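PlaB phospholipase (Legionella pneumophila, PDB 6ZTH) is a phospholipase, probably hydrolysing phospholipids through an alpha/beta-hydrolase-like domain, and binds NAD(+) at sites shared between subunits of its tetramer. Local coordinates at residues W165-S170 with R383-R388; I343-I348 with V453-M458; V379-N384 with L391-D396. One frame throughout, in Å; residues are numbered along the deposited sequence.

Interaction 1 (W165-S170 with R383-R388). With NAD (nicotinamide-adenine-dinucleotide), chain K.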
loop_
_atom_site.group_PDB
_atom_site.type_symbol
_atom_site.label_atom_id
_atom_site.label_comp_id
_atom_site.label_asym_id
_atom_site.label_seq_id
_atom_site.Cartn_x
_atom_site.Cartn_y
_atom_site.Cartn_z
ATOM N N TRP D 165 -0.645 17.993 8.144
ATOM C CA TRP D 165 -1.120 18.839 9.227
ATOM C C TRP D 165 -2.490 19.430 8.918
ATOM O O TRP D 165 -3.362 19.473 9.794
ATOM C CB TRP D 165 -0.112 19.956 9.501
ATOM C CG TRP D 165 -0.216 20.443 10.890
ATOM C CD1 TRP D 165 0.517 20.028 11.960
ATOM C CD2 TRP D 165 -1.133 21.421 11.383
ATOM N NE1 TRP D 165 0.121 20.697 13.091
ATOM C CE2 TRP D 165 -0.891 21.559 12.762
ATOM C CE3 TRP D 165 -2.130 22.200 10.788
ATOM C CZ2 TRP D 165 -1.610 22.443 13.559
ATOM C CZ3 TRP D 165 -2.842 23.076 11.580
ATOM C CH2 TRP D 165 -2.587 23.179 12.953
ATOM N N LEU D 166 -2.697 19.886 7.680
ATOM C CA LEU D 166 -3.970 20.490 7.314
ATOM C C LEU D 166 -5.077 19.456 7.150
ATOM O O LEU D 166 -6.256 19.816 7.236
ATOM C CB LEU D 166 -3.820 21.289 6.020
ATOM C CG LEU D 166 -3.017 22.588 6.104
ATOM C CD1 LEU D 166 -3.063 23.333 4.774
ATOM C CD2 LEU D 166 -3.528 23.472 7.233
ATOM N N GLU D 167 -4.729 18.191 6.917
ATOM C CA GLU D 167 -5.743 17.158 6.750
ATOM C C GLU D 167 -6.675 17.130 7.955
ATOM O O GLU D 167 -6.227 17.148 9.106
ATOM C CB GLU D 167 -5.083 15.792 6.568
ATOM C CG GLU D 167 -6.026 14.731 6.024
ATOM C CD GLU D 167 -5.350 13.394 5.812
ATOM O OE1 GLU D 167 -4.199 13.228 6.267
ATOM O OE2 GLU D 167 -5.971 12.509 5.188
ATOM N N LEU D 168 -7.977 17.091 7.684
ATOM C CA LEU D 168 -8.960 17.056 8.758
ATOM C C LEU D 168 -8.698 15.863 9.669
ATOM O O LEU D 168 -8.447 14.748 9.199
ATOM C CB LEU D 168 -10.373 16.988 8.180
ATOM C CG LEU D 168 -10.757 18.109 7.213
ATOM C CD1 LEU D 168 -12.176 17.918 6.703
ATOM C CD2 LEU D 168 -10.608 19.473 7.868
ATOM N N GLY D 169 -8.735 16.107 10.975
ATOM C CA GLY D 169 -8.547 15.043 11.938
ATOM C C GLY D 169 -7.146 14.482 11.994
ATOM O O GLY D 169 -6.969 13.315 12.357
ATOM N N SER D 170 -6.141 15.275 11.638
ATOM C CA SER D 170 -4.764 14.821 11.761
ATOM C C SER D 170 -4.349 14.811 13.226
ATOM O O SER D 170 -4.735 15.689 14.004
ATOM C CB SER D 170 -3.829 15.721 10.956
ATOM O OG SER D 170 -3.518 16.901 11.672
ATOM N N ARG D 383 -12.469 10.510 6.530
ATOM C CA ARG D 383 -11.625 9.688 7.388
ATOM C C ARG D 383 -10.173 10.044 7.096
ATOM O O ARG D 383 -9.736 9.980 5.942
ATOM C CB ARG D 383 -11.883 8.201 7.150
ATOM C CG ARG D 383 -11.102 7.268 8.068
ATOM C CD ARG D 383 -10.947 5.872 7.465
ATOM N NE ARG D 383 -12.111 5.013 7.684
ATOM C CZ ARG D 383 -12.509 4.567 8.874
ATOM N NH1 ARG D 383 -11.843 4.905 9.970
ATOM N NH2 ARG D 383 -13.575 3.785 8.970
ATOM N N ASN D 384 -9.434 10.427 8.137
ATOM C CA ASN D 384 -8.041 10.813 7.953
ATOM C C ASN D 384 -7.258 9.669 7.321
ATOM O O ASN D 384 -7.463 8.496 7.646
ATOM C CB ASN D 384 -7.420 11.210 9.291
ATOM C CG ASN D 384 -6.045 11.834 9.133
ATOM O OD1 ASN D 384 -5.043 11.129 9.014
ATOM N ND2 ASN D 384 -5.994 13.160 9.129
ATOM N N LEU D 385 -6.351 10.021 6.406
ATOM C CA LEU D 385 -5.617 9.001 5.662
ATOM C C LEU D 385 -4.547 8.347 6.529
ATOM O O LEU D 385 -4.409 7.118 6.540
ATOM C CB LEU D 385 -4.990 9.617 4.411
ATOM C CG LEU D 385 -5.905 9.875 3.213
ATOM C CD1 LEU D 385 -5.080 10.308 2.005
ATOM C CD2 LEU D 385 -6.745 8.656 2.868
ATOM N N ASN D 386 -3.780 9.152 7.267
ATOM C CA ASN D 386 -2.676 8.606 8.050
ATOM C C ASN D 386 -3.149 7.968 9.349
ATOM O O ASN D 386 -2.519 7.020 9.830
ATOM C CB ASN D 386 -1.650 9.701 8.342
ATOM C CG ASN D 386 -0.799 10.038 7.133
ATOM O OD1 ASN D 386 -0.485 9.168 6.319
ATOM N ND2 ASN D 386 -0.423 11.305 7.007
ATOM N N ASN D 387 -4.239 8.463 9.930
ATOM C CA ASN D 387 -4.837 7.867 11.123
ATOM C C ASN D 387 -6.270 7.480 10.774
ATOM O O ASN D 387 -7.178 8.318 10.815
ATOM C CB ASN D 387 -4.789 8.820 12.312
ATOM C CG ASN D 387 -5.275 8.170 13.595
ATOM O OD1 ASN D 387 -5.969 7.154 13.566
ATOM N ND2 ASN D 387 -4.913 8.756 14.730
ATOM N N ARG D 388 -6.475 6.204 10.441
ATOM C CA ARG D 388 -7.794 5.755 10.013
ATOM C C ARG D 388 -8.848 5.911 11.102
ATOM O O ARG D 388 -10.041 5.960 10.788
ATOM C CB ARG D 388 -7.713 4.294 9.564
ATOM C CG ARG D 388 -6.670 4.036 8.479
ATOM C CD ARG D 388 -5.349 3.515 9.045
ATOM N NE ARG D 388 -5.515 2.308 9.855
ATOM C CZ ARG D 388 -5.451 1.062 9.388
ATOM N NH1 ARG D 388 -5.226 0.829 8.102
ATOM N NH2 ARG D 388 -5.616 0.040 10.217
HETATM P PA NAD K . -16.341 7.779 2.377
HETATM O O1A NAD K . -15.620 9.004 1.896
HETATM O O2A NAD K . -17.799 8.114 2.613
HETATM O O5B NAD K . -15.657 7.264 3.772
HETATM C C5B NAD K . -14.276 6.941 3.763
HETATM C C4B NAD K . -13.969 5.962 4.976
HETATM O O4B NAD K . -14.591 6.581 6.266
HETATM C C3B NAD K . -14.528 4.840 4.801
HETATM O O3B NAD K . -13.644 3.768 5.271
HETATM C C2B NAD K . -15.917 4.859 5.719
HETATM O O2B NAD K . -16.338 3.498 6.047
HETATM C C1B NAD K . -15.562 5.499 6.779
HETATM N N9A NAD K . -16.750 6.082 7.501
HETATM C C8A NAD K . -17.514 7.014 6.923
HETATM N N7A NAD K . -18.492 7.334 7.792
HETATM C C5A NAD K . -18.318 6.601 8.909
HETATM C C6A NAD K . -19.012 6.527 10.110
HETATM N N6A NAD K . -20.214 7.244 10.585
HETATM N N1A NAD K . -18.600 5.696 11.053
HETATM C C2A NAD K . -17.504 4.921 10.852
HETATM N N3A NAD K . -16.818 4.986 9.680
HETATM C C4A NAD K . -17.239 5.829 8.722
HETATM O O3 NAD K . -16.224 6.583 1.230
HETATM P PN NAD K . -16.866 5.080 1.402
HETATM O O1N NAD K . -17.933 5.112 2.468
HETATM O O2N NAD K . -15.777 4.101 1.811
HETATM O O5D NAD K . -17.526 4.597 -0.046
HETATM C C5D NAD K . -16.660 4.279 -1.118
HETATM C C4D NAD K . -17.105 5.001 -2.379
HETATM O O4D NAD K . -18.398 4.888 -2.528
HETATM C C3D NAD K . -16.769 6.621 -2.270
HETATM O O3D NAD K . -16.489 7.156 -3.631
HETATM C C2D NAD K . -17.795 7.146 -1.812
HETATM O O2D NAD K . -17.892 8.602 -2.212
HETATM C C1D NAD K . -18.951 6.294 -2.504
HETATM N N1N NAD K . -20.095 6.333 -1.811
HETATM C C2N NAD K . -20.333 5.429 -0.826
HETATM C C3N NAD K . -21.540 5.469 -0.115
HETATM C C7N NAD K . -21.817 4.429 1.017
HETATM O O7N NAD K . -22.886 3.947 1.123
HETATM N N7N NAD K . -20.745 4.045 1.953
HETATM C C4N NAD K . -22.474 6.424 -0.411
HETATM C C5N NAD K . -22.233 7.329 -1.398
HETATM C C6N NAD K . -21.027 7.283 -2.110
HETATM O O HOH W 1 -2.990 13.379 8.404
#
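Asn384 and Glu167 meet with their flat ends turned 36° apart, the two side chains crossing obliquely, with ND2 of Asn384 turned to the backbone of the turn. With CG trans to the backbone N (chi1 -171°), Asn384 extends ND2 to Leu168 O at 2.9 Å. This bond is nearly straight at 173° and lies in the plane of the amide, although ND2 stands above the plane of the carbonyl it reaches. The other end of the amide faces its own chain: Asn384 OD1 accepts from Asn387 N at 2.9 Å, an Asx motif that fixes the rotation of the group, with a weak second bond from Asn386 N. Glu167, its chain fully extended, takes the N-H of Leu385 on OE2 (Leu385 N to Glu167 OE2 2.8 Å), met from above the carboxylate plane. Gln140 also donates to that oxygen. A water accepts from Asn384 ND2 at 3.1 Å and also lies against Glu167 OE1. Glu167 to Ser170 form a type II turn with Gly169 at positive phi. The turn links helix 160-166 to helix 171-179, whose N-cap is Ser170 through Ser173 N, and the contact fastens this helix junction to the loop between strands 378-383 and 391-396, with helix 137-140 alongside.

Interaction 2 (I343-I348 with V453-M458)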
loop_
_atom_site.group_PDB
_atom_site.type_symbol
_atom_site.label_atom_id
_atom_site.label_comp_id
_atom_site.label_asym_id
_atom_site.label_seq_id
_atom_site.Cartn_x
_atom_site.Cartn_y
_atom_site.Cartn_z
ATOM N N ILE D 343 -17.685 18.006 13.775
ATOM C CA ILE D 343 -17.366 17.026 14.808
ATOM C C ILE D 343 -16.116 16.276 14.372
ATOM O O ILE D 343 -16.053 15.760 13.250
ATOM C CB ILE D 343 -18.528 16.051 15.054
ATOM C CG1 ILE D 343 -19.845 16.809 15.217
ATOM C CG2 ILE D 343 -18.250 15.212 16.293
ATOM C CD1 ILE D 343 -21.007 15.930 15.646
ATOM N N ILE D 344 -15.128 16.215 15.258
ATOM C CA ILE D 344 -13.867 15.529 15.006
ATOM C C ILE D 344 -13.779 14.372 15.991
ATOM O O ILE D 344 -13.544 14.585 17.188
ATOM C CB ILE D 344 -12.663 16.473 15.137
ATOM C CG1 ILE D 344 -12.671 17.477 13.979
ATOM C CG2 ILE D 344 -11.368 15.682 15.173
ATOM C CD1 ILE D 344 -11.612 18.558 14.075
ATOM N N PHE D 345 -13.965 13.152 15.491
ATOM C CA PHE D 345 -14.030 11.969 16.337
ATOM C C PHE D 345 -12.665 11.304 16.440
ATOM O O PHE D 345 -12.046 10.975 15.422
ATOM C CB PHE D 345 -15.047 10.967 15.782
ATOM C CG PHE D 345 -16.466 11.261 16.167
ATOM C CD1 PHE D 345 -16.867 11.203 17.491
ATOM C CD2 PHE D 345 -17.400 11.595 15.204
ATOM C CE1 PHE D 345 -18.174 11.477 17.847
ATOM C CE2 PHE D 345 -18.706 11.869 15.553
ATOM C CZ PHE D 345 -19.095 11.808 16.876
ATOM N N ARG D 346 -12.200 11.109 17.672
ATOM C CA ARG D 346 -11.049 10.266 17.964
ATOM C C ARG D 346 -11.524 9.097 18.815
ATOM O O ARG D 346 -12.352 9.270 19.716
ATOM C CB ARG D 346 -9.947 11.030 18.697
ATOM C CG ARG D 346 -8.728 10.174 19.023
ATOM C CD ARG D 346 -7.693 10.944 19.834
ATOM N NE ARG D 346 -6.434 10.210 19.943
ATOM C CZ ARG D 346 -5.990 9.621 21.053
ATOM N NH1 ARG D 346 -6.694 9.666 22.177
ATOM N NH2 ARG D 346 -4.830 8.981 21.035
ATOM N N LEU D 347 -10.998 7.909 18.533
ATOM C CA LEU D 347 -11.455 6.689 19.184
ATOM C C LEU D 347 -10.256 5.909 19.694
ATOM O O LEU D 347 -9.414 5.470 18.904
ATOM C CB LEU D 347 -12.289 5.844 18.219
ATOM C CG LEU D 347 -13.631 6.494 17.873
ATOM C CD1 LEU D 347 -13.535 7.329 16.601
ATOM C CD2 LEU D 347 -14.715 5.439 17.758
ATOM N N ILE D 348 -10.183 5.744 21.013
ATOM C CA ILE D 348 -9.149 4.970 21.674
ATOM C C ILE D 348 -9.828 3.940 22.573
ATOM O O ILE D 348 -11.054 3.868 22.652
ATOM C CB ILE D 348 -8.188 5.859 22.488
ATOM C CG1 ILE D 348 -8.977 6.904 23.278
ATOM C CG2 ILE D 348 -7.185 6.538 21.567
ATOM C CD1 ILE D 348 -8.244 7.446 24.482
ATOM N N VAL D 453 -16.307 20.726 17.169
ATOM C CA VAL D 453 -16.305 20.024 18.446
ATOM C C VAL D 453 -15.397 18.809 18.323
ATOM O O VAL D 453 -15.420 18.102 17.309
ATOM C CB VAL D 453 -17.727 19.609 18.884
ATOM C CG1 VAL D 453 -18.260 18.471 18.022
ATOM C CG2 VAL D 453 -17.730 19.220 20.359
HETATM N N MSE D 454 -14.594 18.576 19.353
HETATM C CA MSE D 454 -13.684 17.439 19.375
HETATM C C MSE D 454 -14.227 16.388 20.327
HETATM O O MSE D 454 -14.497 16.674 21.495
HETATM C CB MSE D 454 -12.290 17.874 19.799
HETATM C CG MSE D 454 -11.862 19.195 19.205
HETATM SE SE MSE D 454 -10.182 19.794 19.962
HETATM C CE MSE D 454 -9.331 20.355 18.304
ATOM N N VAL D 455 -14.389 15.169 19.825
ATOM C CA VAL D 455 -15.001 14.083 20.578
ATOM C C VAL D 455 -14.008 12.932 20.619
ATOM O O VAL D 455 -13.684 12.343 19.580
ATOM C CB VAL D 455 -16.337 13.641 19.965
ATOM C CG1 VAL D 455 -16.935 12.499 20.770
ATOM C CG2 VAL D 455 -17.304 14.817 19.896
ATOM N N GLU D 456 -13.519 12.618 21.817
ATOM C CA GLU D 456 -12.623 11.491 22.042
ATOM C C GLU D 456 -13.417 10.370 22.701
ATOM O O GLU D 456 -14.024 10.573 23.759
ATOM C CB GLU D 456 -11.437 11.902 22.913
ATOM C CG GLU D 456 -10.485 10.766 23.259
ATOM C CD GLU D 456 -9.158 11.264 23.800
ATOM O OE1 GLU D 456 -8.978 11.270 25.037
ATOM O OE2 GLU D 456 -8.294 11.656 22.991
ATOM N N ILE D 457 -13.416 9.197 22.075
ATOM C CA ILE D 457 -14.232 8.066 22.501
ATOM C C ILE D 457 -13.303 6.976 23.015
ATOM O O ILE D 457 -12.509 6.419 22.246
ATOM C CB ILE D 457 -15.115 7.539 21.352
ATOM C CG1 ILE D 457 -15.909 8.678 20.699
ATOM C CG2 ILE D 457 -16.030 6.422 21.856
ATOM C CD1 ILE D 457 -17.317 8.868 21.231
HETATM N N MSE D 458 -13.396 6.674 24.308
HETATM C CA MSE D 458 -12.631 5.570 24.887
HETATM C C MSE D 458 -13.529 4.358 25.139
HETATM O O MSE D 458 -14.459 4.425 25.945
HETATM C CB MSE D 458 -11.959 5.986 26.200
HETATM C CG MSE D 458 -11.196 4.845 26.871
HETATM SE SE MSE D 458 -9.821 5.391 28.145
HETATM C CE MSE D 458 -10.849 5.260 29.794
#
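Ile343-Ile348 and Val453-Met458 are neighbouring parallel strands in full register, Ile343 beside Val453 through Ile348 beside Met458, within the mixed sheet. Their axes run 18° apart and 4.5 Å from each other. Five backbone bonds tie them, from Ile344 N to Val453 O at one end to Ile348 N to Ile457 O at the other, and CA-H...O contacts fill in between. On the face of Ile343, Phe345 and Leu347 the contact is apolar. Val455 lies alongside Phe345, its CG1 3.3 Å from Phe345 CE1, while its other methyl, CG2, touches Ile343 CG2 at 3.7 Å. Ile343 CG2 in turn rests over one face of the Phe345 ring, offset toward the rim, and Phe415 meets this ring edge-to-face. The opposite face carries the charged pair. Arg346, extended from CG to NE with chi1 at 180°, runs beside Glu456 in the same direction, and its NH1 forms a salt bridge to Glu456 OE2 at 2.7 Å. The guanidinium and carboxylate planes are 52° apart, and NH1 comes from above the carboxylate plane, so this is a single-contact bridge and not a flat two-pronged one. Trp174 of helix 171-179 packs on both residues. Strands 340-349, 451-463 and 231-238 form a parallel run of three inside a mixed sheet, and 391-396 joins the outer side of 340-349 antiparallel.

Interaction 3 (V379-N384 with L391-D396). With NAD (nicotinamide-adenine-dinucleotide), chain K.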
loop_
_atom_site.group_PDB
_atom_site.type_symbol
_atom_site.label_atom_id
_atom_site.label_comp_id
_atom_site.label_asym_id
_atom_site.label_seq_id
_atom_site.Cartn_x
_atom_site.Cartn_y
_atom_site.Cartn_z
ATOM N N VAL D 379 -23.600 16.951 5.591
ATOM C CA VAL D 379 -22.952 17.665 4.502
ATOM C C VAL D 379 -21.746 16.904 3.967
ATOM O O VAL D 379 -21.560 16.809 2.748
ATOM C CB VAL D 379 -22.537 19.089 4.933
ATOM C CG1 VAL D 379 -22.257 19.949 3.708
ATOM C CG2 VAL D 379 -23.609 19.721 5.805
ATOM N N ASP D 380 -20.919 16.352 4.852
ATOM C CA ASP D 380 -19.701 15.688 4.412
ATOM C C ASP D 380 -19.093 14.905 5.564
ATOM O O ASP D 380 -19.229 15.282 6.731
ATOM C CB ASP D 380 -18.682 16.702 3.876
ATOM C CG ASP D 380 -17.385 16.058 3.492
ATOM O OD1 ASP D 380 -17.373 15.234 2.546
ATOM O OD2 ASP D 380 -16.340 16.370 4.111
ATOM N N ARG D 381 -18.422 13.808 5.213
ATOM C CA ARG D 381 -17.655 13.001 6.152
ATOM C C ARG D 381 -16.297 12.695 5.539
ATOM O O ARG D 381 -16.187 12.502 4.323
ATOM C CB ARG D 381 -18.373 11.692 6.494
ATOM C CG ARG D 381 -18.241 10.629 5.416
ATOM C CD ARG D 381 -19.407 9.650 5.422
ATOM N NE ARG D 381 -19.061 8.403 4.743
ATOM C CZ ARG D 381 -19.791 7.292 4.783
ATOM N NH1 ARG D 381 -20.924 7.258 5.473
ATOM N NH2 ARG D 381 -19.383 6.209 4.136
ATOM N N GLN D 382 -15.270 12.641 6.381
ATOM C CA GLN D 382 -13.929 12.332 5.913
ATOM C C GLN D 382 -13.198 11.528 6.977
ATOM O O GLN D 382 -13.301 11.822 8.171
ATOM C CB GLN D 382 -13.142 13.605 5.580
ATOM C CG GLN D 382 -12.269 13.479 4.339
ATOM C CD GLN D 382 -11.506 14.752 4.023
ATOM O OE1 GLN D 382 -11.669 15.337 2.953
ATOM N NE2 GLN D 382 -10.662 15.183 4.954
ATOM N N ARG D 383 -12.469 10.510 6.530
ATOM C CA ARG D 383 -11.625 9.688 7.388
ATOM C C ARG D 383 -10.173 10.044 7.096
ATOM O O ARG D 383 -9.736 9.980 5.942
ATOM C CB ARG D 383 -11.883 8.201 7.150
ATOM C CG ARG D 383 -11.102 7.268 8.068
ATOM C CD ARG D 383 -10.947 5.872 7.465
ATOM N NE ARG D 383 -12.111 5.013 7.684
ATOM C CZ ARG D 383 -12.509 4.567 8.874
ATOM N NH1 ARG D 383 -11.843 4.905 9.970
ATOM N NH2 ARG D 383 -13.575 3.785 8.970
ATOM N N ASN D 384 -9.434 10.427 8.137
ATOM C CA ASN D 384 -8.041 10.813 7.953
ATOM C C ASN D 384 -7.258 9.669 7.321
ATOM O O ASN D 384 -7.463 8.496 7.646
ATOM C CB ASN D 384 -7.420 11.210 9.291
ATOM C CG ASN D 384 -6.045 11.834 9.133
ATOM O OD1 ASN D 384 -5.043 11.129 9.014
ATOM N ND2 ASN D 384 -5.994 13.160 9.129
ATOM N N LEU D 391 -12.376 10.526 12.476
ATOM C CA LEU D 391 -13.565 10.730 11.658
ATOM C C LEU D 391 -14.067 12.148 11.879
ATOM O O LEU D 391 -14.420 12.513 13.005
ATOM C CB LEU D 391 -14.651 9.716 12.017
ATOM C CG LEU D 391 -15.372 8.978 10.891
ATOM C CD1 LEU D 391 -14.423 8.436 9.841
ATOM C CD2 LEU D 391 -16.196 7.851 11.505
ATOM N N THR D 392 -14.097 12.940 10.812
ATOM C CA THR D 392 -14.576 14.316 10.868
ATOM C C THR D 392 -15.900 14.406 10.120
ATOM O O THR D 392 -15.957 14.145 8.914
ATOM C CB THR D 392 -13.556 15.284 10.268
ATOM O OG1 THR D 392 -12.314 15.171 10.973
ATOM C CG2 THR D 392 -14.064 16.714 10.369
ATOM N N TYR D 393 -16.955 14.771 10.840
ATOM C CA TYR D 393 -18.275 14.968 10.261
ATOM C C TYR D 393 -18.545 16.460 10.112
ATOM O O TYR D 393 -18.236 17.249 11.009
ATOM C CB TYR D 393 -19.354 14.329 11.135
ATOM C CG TYR D 393 -19.911 13.032 10.591
ATOM C CD1 TYR D 393 -19.159 11.865 10.610
ATOM C CD2 TYR D 393 -21.195 12.973 10.065
ATOM C CE1 TYR D 393 -19.669 10.678 10.116
ATOM C CE2 TYR D 393 -21.713 11.792 9.571
ATOM C CZ TYR D 393 -20.947 10.648 9.597
ATOM O OH TYR D 393 -21.464 9.473 9.101
ATOM N N PHE D 394 -19.118 16.844 8.973
ATOM C CA PHE D 394 -19.530 18.220 8.719
ATOM C C PHE D 394 -21.046 18.242 8.586
ATOM O O PHE D 394 -21.605 17.577 7.706
ATOM C CB PHE D 394 -18.861 18.780 7.463
ATOM C CG PHE D 394 -18.833 20.283 7.411
ATOM C CD1 PHE D 394 -18.388 21.025 8.495
ATOM C CD2 PHE D 394 -19.250 20.955 6.276
ATOM C CE1 PHE D 394 -18.365 22.406 8.447
ATOM C CE2 PHE D 394 -19.226 22.336 6.220
ATOM C CZ PHE D 394 -18.783 23.062 7.307
ATOM N N LEU D 395 -21.704 19.011 9.451
ATOM C CA LEU D 395 -23.147 18.961 9.606
ATOM C C LEU D 395 -23.739 20.359 9.531
ATOM O O LEU D 395 -23.081 21.351 9.854
ATOM C CB LEU D 395 -23.536 18.313 10.945
ATOM C CG LEU D 395 -22.617 17.202 11.452
ATOM C CD1 LEU D 395 -22.812 16.969 12.941
ATOM C CD2 LEU D 395 -22.861 15.919 10.680
ATOM N N ASP D 396 -24.998 20.426 9.103
ATOM C CA ASP D 396 -25.739 21.682 9.041
ATOM C C ASP D 396 -26.431 21.900 10.381
ATOM O O ASP D 396 -27.329 21.140 10.752
ATOM C CB ASP D 396 -26.751 21.658 7.899
ATOM C CG ASP D 396 -27.302 23.034 7.585
ATOM O OD1 ASP D 396 -28.007 23.605 8.444
ATOM O OD2 ASP D 396 -27.034 23.544 6.478
HETATM P PA NAD K . -16.341 7.779 2.377
HETATM O O1A NAD K . -15.620 9.004 1.896
HETATM O O2A NAD K . -17.799 8.114 2.613
HETATM O O5B NAD K . -15.657 7.264 3.772
HETATM C C5B NAD K . -14.276 6.941 3.763
HETATM C C4B NAD K . -13.969 5.962 4.976
HETATM O O4B NAD K . -14.591 6.581 6.266
HETATM C C3B NAD K . -14.528 4.840 4.801
HETATM O O3B NAD K . -13.644 3.768 5.271
HETATM C C2B NAD K . -15.917 4.859 5.719
HETATM O O2B NAD K . -16.338 3.498 6.047
HETATM C C1B NAD K . -15.562 5.499 6.779
HETATM N N9A NAD K . -16.750 6.082 7.501
HETATM C C8A NAD K . -17.514 7.014 6.923
HETATM N N7A NAD K . -18.492 7.334 7.792
HETATM C C5A NAD K . -18.318 6.601 8.909
HETATM C C6A NAD K . -19.012 6.527 10.110
HETATM N N6A NAD K . -20.214 7.244 10.585
HETATM N N1A NAD K . -18.600 5.696 11.053
HETATM C C2A NAD K . -17.504 4.921 10.852
HETATM N N3A NAD K . -16.818 4.986 9.680
HETATM C C4A NAD K . -17.239 5.829 8.722
HETATM O O3 NAD K . -16.224 6.583 1.230
HETATM P PN NAD K . -16.866 5.080 1.402
HETATM O O1N NAD K . -17.933 5.112 2.468
HETATM O O2N NAD K . -15.777 4.101 1.811
HETATM O O5D NAD K . -17.526 4.597 -0.046
HETATM C C5D NAD K . -16.660 4.279 -1.118
HETATM C C4D NAD K . -17.105 5.001 -2.379
HETATM O O4D NAD K . -18.398 4.888 -2.528
HETATM C C3D NAD K . -16.769 6.621 -2.270
HETATM O O3D NAD K . -16.489 7.156 -3.631
HETATM C C2D NAD K . -17.795 7.146 -1.812
HETATM O O2D NAD K . -17.892 8.602 -2.212
HETATM C C1D NAD K . -18.951 6.294 -2.504
HETATM N N1N NAD K . -20.095 6.333 -1.811
HETATM C C2N NAD K . -20.333 5.429 -0.826
HETATM C C3N NAD K . -21.540 5.469 -0.115
HETATM C C7N NAD K . -21.817 4.429 1.017
HETATM O O7N NAD K . -22.886 3.947 1.123
HETATM N N7N NAD K . -20.745 4.045 1.953
HETATM C C4N NAD K . -22.474 6.424 -0.411
HETATM C C5N NAD K . -22.233 7.329 -1.398
HETATM C C6N NAD K . -21.027 7.283 -2.110
#
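Strands 379-383 and 391-396 run antiparallel, their axes 4.7 Å apart at closest approach, with Gln382 and Thr392 exchanging a pair of backbone bonds and a classic beta bulge where Val379 and Asp380 both face Phe394. At the bulge Phe394 O accepts two N-H groups, from Val379 N at 3.0 Å and from Asp380 N at 3.2 Å. Val379 lies beside Phe394, its CB near CD2 of the ring. On the other face Arg381 and Tyr393 form a non-hydrogen-bonded pair: Arg381 CB sits over the Tyr393 ring, 4.2 Å from its centroid and 17° off the normal, a CH-pi contact. Arg381 CG lies between the backbone N and carbonyl carbon (chi1 78°), and the chain then extends away from the ring to turn its guanidinium edge to the NAD phosphates. NH2 bonds O2A weakly; the modelled NE-O2A and NH2-O1N bonds are unusually short, their exact lengths doubtful. C8A of the adenine lies over one guanidinium face. Tyr393 OH accepts from NAD N6A at 3.0 Å, a nearly straight bond. Arg383 bends at chi3 and brings NE to the ribose O3B, 3.1 Å away at the guanidinium edge and in its plane, and Leu391 CD1 packs on Arg383 CB at 3.7 Å. Leu391 CD2 touches the adenine, 3.3 Å from NAD N1A. Asn209 and Tyr211 of the second subunit also bind this NAD, so the hairpin forms one wall of a nucleotide site at a subunit interface.

All three contacts are mainly buried, but interaction 1 reaches solvent at Leu385 and Asn386. Interactions 2 and 3 belong to one sheet: strands 340-349 and 391-396 are neighbours, joined by Phe345 N to Leu391 O and Ile343 O to Tyr393 N, so Leu391-Asp396 lies between strand 343-348 and strand 379-383. Interaction 1 shares Arg383 and Asn384 with interaction 3 and ties the loop of that hairpin to a helix junction. The chemistry follows position: side-chain-to-backbone bonds and a water in 1, regular backbone pairing with apolar packing and one salt bridge in 2, and cationic and aromatic groups turned to NAD in 3.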